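PDB 1VPY: PROTEIN (hypothetical protein EF0366) from Enterococcus faecalis, which is of unknown function, although it has a TIM-barrel fold and belongs to the DUF72 family. Local coordinates for residues Gly17-Ser22 and Gly252-Asn257; Val45-Ala50 and Phe73-Tyr78. All coordinates share one frame; numbering follows the deposited sequence.

Interaction 1 of 2, residues Gly17-Ser22 and Gly252-Asn257; sequences GLTSFS and GVIFNN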
loop_
_atom_site.group_PDB
_atom_site.type_symbol
_atom_site.label_atom_id
_atom_site.label_comp_id
_atom_site.label_asym_id
_atom_site.label_seq_id
_atom_site.Cartn_x
_atom_site.Cartn_y
_atom_site.Cartn_z
ATOM N N GLY A 17 6.834 -7.321 -3.744
ATOM C CA GLY A 17 6.934 -7.538 -2.309
ATOM C C GLY A 17 5.733 -8.196 -1.674
ATOM O O GLY A 17 4.709 -8.398 -2.319
ATOM N N LEU A 18 5.874 -8.525 -0.393
ATOM C CA LEU A 18 4.820 -9.179 0.379
ATOM C C LEU A 18 4.525 -8.410 1.657
ATOM O O LEU A 18 5.183 -7.422 1.974
ATOM C CB LEU A 18 5.228 -10.607 0.768
ATOM C CG LEU A 18 5.878 -11.543 -0.241
ATOM C CD1 LEU A 18 6.384 -12.783 0.460
ATOM C CD2 LEU A 18 4.898 -11.901 -1.334
ATOM N N THR A 19 3.530 -8.895 2.384
ATOM C CA THR A 19 3.240 -8.449 3.735
ATOM C C THR A 19 3.861 -9.416 4.740
ATOM O O THR A 19 4.405 -9.000 5.770
ATOM C CB THR A 19 1.730 -8.406 3.956
ATOM O OG1 THR A 19 1.148 -7.531 2.989
ATOM C CG2 THR A 19 1.407 -7.905 5.348
ATOM N N SER A 20 3.765 -10.707 4.423
ATOM C CA SER A 20 4.226 -11.769 5.304
ATOM C C SER A 20 5.673 -12.171 5.055
ATOM O O SER A 20 5.964 -13.319 4.696
ATOM C CB SER A 20 3.307 -12.990 5.221
ATOM O OG SER A 20 2.008 -12.656 5.673
ATOM N N PHE A 21 6.578 -11.210 5.243
ATOM C CA PHE A 21 7.974 -11.538 5.510
ATOM C C PHE A 21 7.956 -12.448 6.739
ATOM O O PHE A 21 8.795 -13.334 6.875
ATOM C CB PHE A 21 8.836 -10.271 5.734
ATOM C CG PHE A 21 8.623 -9.595 7.068
ATOM C CD1 PHE A 21 7.556 -8.719 7.261
ATOM C CD2 PHE A 21 9.493 -9.831 8.126
ATOM C CE1 PHE A 21 7.356 -8.099 8.492
ATOM C CE2 PHE A 21 9.301 -9.216 9.358
ATOM C CZ PHE A 21 8.230 -8.348 9.542
ATOM N N SER A 22 6.965 -12.208 7.604
ATOM C CA SER A 22 6.607 -13.061 8.745
ATOM C C SER A 22 7.807 -13.590 9.543
ATOM O O SER A 22 8.177 -14.760 9.433
ATOM C CB SER A 22 5.700 -14.210 8.283
ATOM O OG SER A 22 4.903 -14.679 9.350
ATOM N N GLY A 252 5.333 -0.359 -7.388
ATOM C CA GLY A 252 5.410 -1.261 -6.262
ATOM C C GLY A 252 4.274 -2.242 -6.351
ATOM O O GLY A 252 3.122 -1.853 -6.546
ATOM N N VAL A 253 4.601 -3.519 -6.221
ATOM C CA VAL A 253 3.598 -4.568 -6.221
ATOM C C VAL A 253 3.640 -5.366 -4.917
ATOM O O VAL A 253 4.664 -5.969 -4.572
ATOM C CB VAL A 253 3.756 -5.508 -7.436
ATOM C CG1 VAL A 253 2.691 -6.587 -7.413
ATOM C CG2 VAL A 253 3.688 -4.716 -8.751
ATOM N N ILE A 254 2.516 -5.348 -4.200
ATOM C CA ILE A 254 2.391 -6.085 -2.951
ATOM C C ILE A 254 1.357 -7.195 -3.085
ATOM O O ILE A 254 0.169 -6.936 -3.329
ATOM C CB ILE A 254 2.023 -5.150 -1.763
ATOM C CG1 ILE A 254 3.147 -4.133 -1.485
ATOM C CG2 ILE A 254 1.660 -5.950 -0.519
ATOM C CD1 ILE A 254 4.547 -4.706 -1.333
ATOM N N PHE A 255 1.821 -8.433 -2.940
ATOM C CA PHE A 255 0.920 -9.568 -2.834
ATOM C C PHE A 255 0.498 -9.708 -1.375
ATOM O O PHE A 255 1.323 -9.979 -0.499
ATOM C CB PHE A 255 1.589 -10.847 -3.345
ATOM C CG PHE A 255 1.721 -10.913 -4.844
ATOM C CD1 PHE A 255 2.800 -10.312 -5.492
ATOM C CD2 PHE A 255 0.762 -11.569 -5.608
ATOM C CE1 PHE A 255 2.914 -10.365 -6.892
ATOM C CE2 PHE A 255 0.871 -11.641 -6.998
ATOM C CZ PHE A 255 1.944 -11.036 -7.643
ATOM N N ASN A 256 -0.787 -9.489 -1.118
ATOM C CA ASN A 256 -1.320 -9.510 0.234
ATOM C C ASN A 256 -2.399 -10.594 0.370
ATOM O O ASN A 256 -3.176 -10.621 1.325
ATOM C CB ASN A 256 -1.855 -8.114 0.582
ATOM C CG ASN A 256 -2.340 -8.002 2.015
ATOM O OD1 ASN A 256 -1.708 -8.505 2.947
ATOM N ND2 ASN A 256 -3.470 -7.336 2.197
ATOM N N ASN A 257 -2.439 -11.496 -0.606
ATOM C CA ASN A 257 -3.380 -12.608 -0.574
ATOM C C ASN A 257 -2.895 -13.628 0.437
ATOM O O ASN A 257 -1.697 -13.692 0.734
ATOM C CB ASN A 257 -3.540 -13.232 -1.965
ATOM C CG ASN A 257 -2.217 -13.630 -2.585
ATOM O OD1 ASN A 257 -1.258 -12.850 -2.603
ATOM N ND2 ASN A 257 -2.153 -14.849 -3.097
#
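Gly-17 and Ile-254 pair in parallel where the first and last strands of a TIM barrel meet. Strand 13-18 lies beside strand 250-255 here, and the join closes the eight-stranded sheet on itself. Two backbone hydrogen bonds hold the seam. Gly-17 N donates to Val-253 O at 2.7 Å, and Phe-255 N donates to Gly-17 O at 3.0 Å. The CA of Ile-254 adds a C-H...O contact to Gly-17 O.

Gly-17 has no side chain, and Ile-254 folds over its backbone. CD1 of Ile-254 comes to 3.7 Å from Gly-17 C. This methyl gets there because CG1 lies beside the backbone N of Ile-254 (chi1 -64°) and chi2 turns the tip back toward the neighbouring strand. Ile-254 also touches Leu-202, Leu-44 and Glu-46, from the strands on either side of the seam, so it belongs to the barrel interior. Leu-18 and Phe-255 lie on the other face. Leu-18 CD2 meets Phe-255 CB at 4.0 Å, so the leucine touches the root of the phenylalanine and not its ring. Helix 260-273 covers this side, with Ala-263 against Leu-18 and Ala-267 against Phe-255. Phe-205 makes an edge-to-face contact with the Phe-255 ring.

Further along, the link passes to side chains. Thr-19 OG1 donates a hydrogen bond to Asn-256 OD1 at 3.0 Å, coming from above the carbonyl plane, 50° out of it. Asn-256 carries its amide away from its own backbone N (chi1 -176°), and this brings OD1 up to Thr-19. A second hydrogen bond helps to fix the flip of the group: the other end of the amide, Asn-256 ND2, is bonded to His-206 ND1.

Interaction 2 of 2, residues Val45-Ala50 and Phe73-Tyr78; sequences VEMDTA and FVMKVY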
loop_
_atom_site.group_PDB
_atom_site.type_symbol
_atom_site.label_atom_id
_atom_site.label_comp_id
_atom_site.label_asym_id
_atom_site.label_seq_id
_atom_site.Cartn_x
_atom_site.Cartn_y
_atom_site.Cartn_z
ATOM N N VAL A 45 9.013 -4.645 0.743
ATOM C CA VAL A 45 8.168 -5.291 1.726
ATOM C C VAL A 45 7.083 -4.321 2.174
ATOM O O VAL A 45 7.288 -3.112 2.178
ATOM C CB VAL A 45 8.980 -5.793 2.939
ATOM C CG1 VAL A 45 9.270 -4.666 3.910
ATOM C CG2 VAL A 45 8.252 -6.933 3.645
ATOM N N GLU A 46 5.919 -4.855 2.520
ATOM C CA GLU A 46 4.935 -4.071 3.239
ATOM C C GLU A 46 4.901 -4.548 4.671
ATOM O O GLU A 46 4.738 -5.737 4.935
ATOM C CB GLU A 46 3.548 -4.185 2.629
ATOM C CG GLU A 46 2.510 -3.364 3.385
ATOM C CD GLU A 46 1.114 -3.566 2.859
ATOM O OE1 GLU A 46 0.921 -3.508 1.633
ATOM O OE2 GLU A 46 0.202 -3.786 3.672
HETATM N N MSE A 47 5.067 -3.611 5.595
HETATM C CA MSE A 47 4.998 -3.932 7.002
HETATM C C MSE A 47 3.743 -3.339 7.603
HETATM O O MSE A 47 3.511 -2.130 7.518
HETATM C CB MSE A 47 6.241 -3.441 7.714
HETATM C CG MSE A 47 7.486 -4.153 7.237
HETATM SE SE MSE A 47 9.021 -3.781 8.362
HETATM C CE MSE A 47 8.467 -4.720 10.057
ATOM N N ASP A 48 2.937 -4.219 8.193
ATOM C CA ASP A 48 1.661 -3.850 8.781
ATOM C C ASP A 48 1.751 -3.645 10.286
ATOM O O ASP A 48 0.815 -3.171 10.910
ATOM C CB ASP A 48 0.628 -4.921 8.454
ATOM C CG ASP A 48 0.236 -4.923 6.988
ATOM O OD1 ASP A 48 0.689 -4.040 6.227
ATOM O OD2 ASP A 48 -0.535 -5.815 6.590
ATOM N N THR A 49 2.904 -3.992 10.848
ATOM C CA THR A 49 3.154 -3.958 12.288
ATOM C C THR A 49 2.721 -2.662 12.999
ATOM O O THR A 49 2.172 -2.719 14.096
ATOM C CB THR A 49 4.644 -4.302 12.578
ATOM O OG1 THR A 49 4.944 -4.085 13.957
ATOM C CG2 THR A 49 5.566 -3.458 11.731
ATOM N N ALA A 50 2.951 -1.513 12.364
ATOM C CA ALA A 50 2.653 -0.207 12.968
ATOM C C ALA A 50 1.175 0.178 12.888
ATOM O O ALA A 50 0.737 1.142 13.516
ATOM C CB ALA A 50 3.527 0.884 12.358
ATOM N N PHE A 73 10.435 0.115 1.695
ATOM C CA PHE A 73 9.403 -0.240 2.653
ATOM C C PHE A 73 8.116 0.462 2.293
ATOM O O PHE A 73 8.113 1.666 2.038
ATOM C CB PHE A 73 9.784 0.239 4.055
ATOM C CG PHE A 73 10.940 -0.486 4.672
ATOM C CD1 PHE A 73 12.247 -0.083 4.417
ATOM C CD2 PHE A 73 10.722 -1.542 5.550
ATOM C CE1 PHE A 73 13.319 -0.737 5.009
ATOM C CE2 PHE A 73 11.781 -2.197 6.150
ATOM C CZ PHE A 73 13.086 -1.797 5.877
ATOM N N VAL A 74 7.023 -0.288 2.279
ATOM C CA VAL A 74 5.703 0.311 2.296
ATOM C C VAL A 74 5.238 0.186 3.735
ATOM O O VAL A 74 5.009 -0.918 4.237
ATOM C CB VAL A 74 4.711 -0.386 1.351
ATOM C CG1 VAL A 74 3.303 0.179 1.550
ATOM C CG2 VAL A 74 5.153 -0.228 -0.102
HETATM N N MSE A 75 5.126 1.329 4.398
HETATM C CA MSE A 75 4.783 1.364 5.794
HETATM C C MSE A 75 3.302 1.671 5.963
HETATM O O MSE A 75 2.848 2.757 5.624
HETATM C CB MSE A 75 5.642 2.419 6.491
HETATM C CG MSE A 75 5.661 2.304 7.998
HETATM SE SE MSE A 75 6.362 0.562 8.608
HETATM C CE MSE A 75 8.063 0.458 7.456
ATOM N N LYS A 76 2.544 0.710 6.477
ATOM C CA LYS A 76 1.134 0.944 6.737
ATOM C C LYS A 76 0.983 1.819 7.982
ATOM O O LYS A 76 1.518 1.492 9.039
ATOM C CB LYS A 76 0.388 -0.378 6.898
ATOM C CG LYS A 76 -1.125 -0.233 6.789
ATOM C CD LYS A 76 -1.817 -1.573 6.670
ATOM C CE LYS A 76 -3.310 -1.351 6.503
ATOM N NZ LYS A 76 -4.093 -2.575 6.746
ATOM N N VAL A 77 0.273 2.935 7.849
ATOM C CA VAL A 77 0.074 3.882 8.959
ATOM C C VAL A 77 -0.789 3.317 10.094
ATOM O O VAL A 77 -1.570 2.377 9.893
ATOM C CB VAL A 77 -0.533 5.236 8.476
ATOM C CG1 VAL A 77 0.320 5.845 7.377
ATOM C CG2 VAL A 77 -1.963 5.056 8.008
ATOM N N TYR A 78 -0.634 3.900 11.280
ATOM C CA TYR A 78 -1.404 3.515 12.460
ATOM C C TYR A 78 -2.918 3.521 12.184
ATOM O O TYR A 78 -3.439 4.445 11.559
ATOM C CB TYR A 78 -1.052 4.433 13.646
ATOM C CG TYR A 78 -1.778 4.102 14.937
ATOM C CD1 TYR A 78 -1.579 2.878 15.581
ATOM C CD2 TYR A 78 -2.665 5.014 15.516
ATOM C CE1 TYR A 78 -2.252 2.566 16.766
ATOM C CE2 TYR A 78 -3.338 4.713 16.697
ATOM C CZ TYR A 78 -3.127 3.489 17.317
ATOM O OH TYR A 78 -3.788 3.184 18.489
HETATM O O HOH W 1 3.366 -0.390 9.616
#
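Val-45 and Phe-73 lie side by side on the packed face of this contact. With chi1 of Val-45 at 80°, its CG1 is turned to the phenyl ring, 3.8 Å from Phe-73 CD2. Met-47, a selenomethionine, comes to the same ring from further along its strand. Its SE lies near the ring plane, at the edge, 3.9 Å from Phe-73 CE2. This is a Met-aromatic contact. Met-75, also selenomethionine, bends at chi2 and chi3, and its SE reaches Met-47 CB at 4.1 Å. Trp-63 of helix 57-65 packs on Met-47, and Leu-108 of helix 106-109 touches Phe-73 and Met-75.

The segments 45-47 and 73-76 run parallel, 19° apart, on neighbouring strands of the TIM barrel. Helix 57-65 lies between the two strands in sequence, in a beta-alpha-beta crossover. Three backbone hydrogen bonds join them: Val-74 N to Val-45 O, Met-47 N to Val-74 O, and Lys-76 N to Met-47 O. Glu-46 and Val-74 lie on the opposite face, where Glu-46 CG packs 4.1 Å from Val-74 CG1. The buried Glu-46 OE2 forms a salt bridge with Arg-204 NH2.

The C-terminal end of the pair is more open to solvent: Asp-48, just past its strand, and Lys-76, the last residue of the other, are partly exposed. Lys-76 extends across Asp-48, and its CD meets OD1 of Asp-48 at 3.5 Å. The contact is made by the aliphatic chain: NZ goes on to Gln-120 OE1, and Tyr-51 offers the lysine a cation-pi partner. A water links the two chains. It donates to Met-47 O and to Lys-76 O, and it accepts from Ala-50 N at 3.0 Å. Further on, Ala-50 O lies in the plane of the Tyr-78 ring, at its edge, 3.6 Å from CD1.

Overall arrangement
Both interactions are buried parallel pairings in one barrel. Their centres are about 10 Å apart. Interaction 2 joins strands close in sequence and is nested inside the long loop that interaction 1 closes. Strands 13-18 and 44-47 are themselves neighbours, with Leu-18 O probably hydrogen-bonded to Glu-46 N. Interaction 2 buries more surface, 526 against 283 Å², and has three backbone hydrogen bonds against two. Its apolar face joins a valine, a phenylalanine and two methionines, modelled as selenomethionine. Interaction 1 sets a bare glycine under an isoleucine on one face and a leucine against a phenylalanine on the other. Both become polar at the C-terminal ends of their strands, where Thr-19 also touches Asp-48.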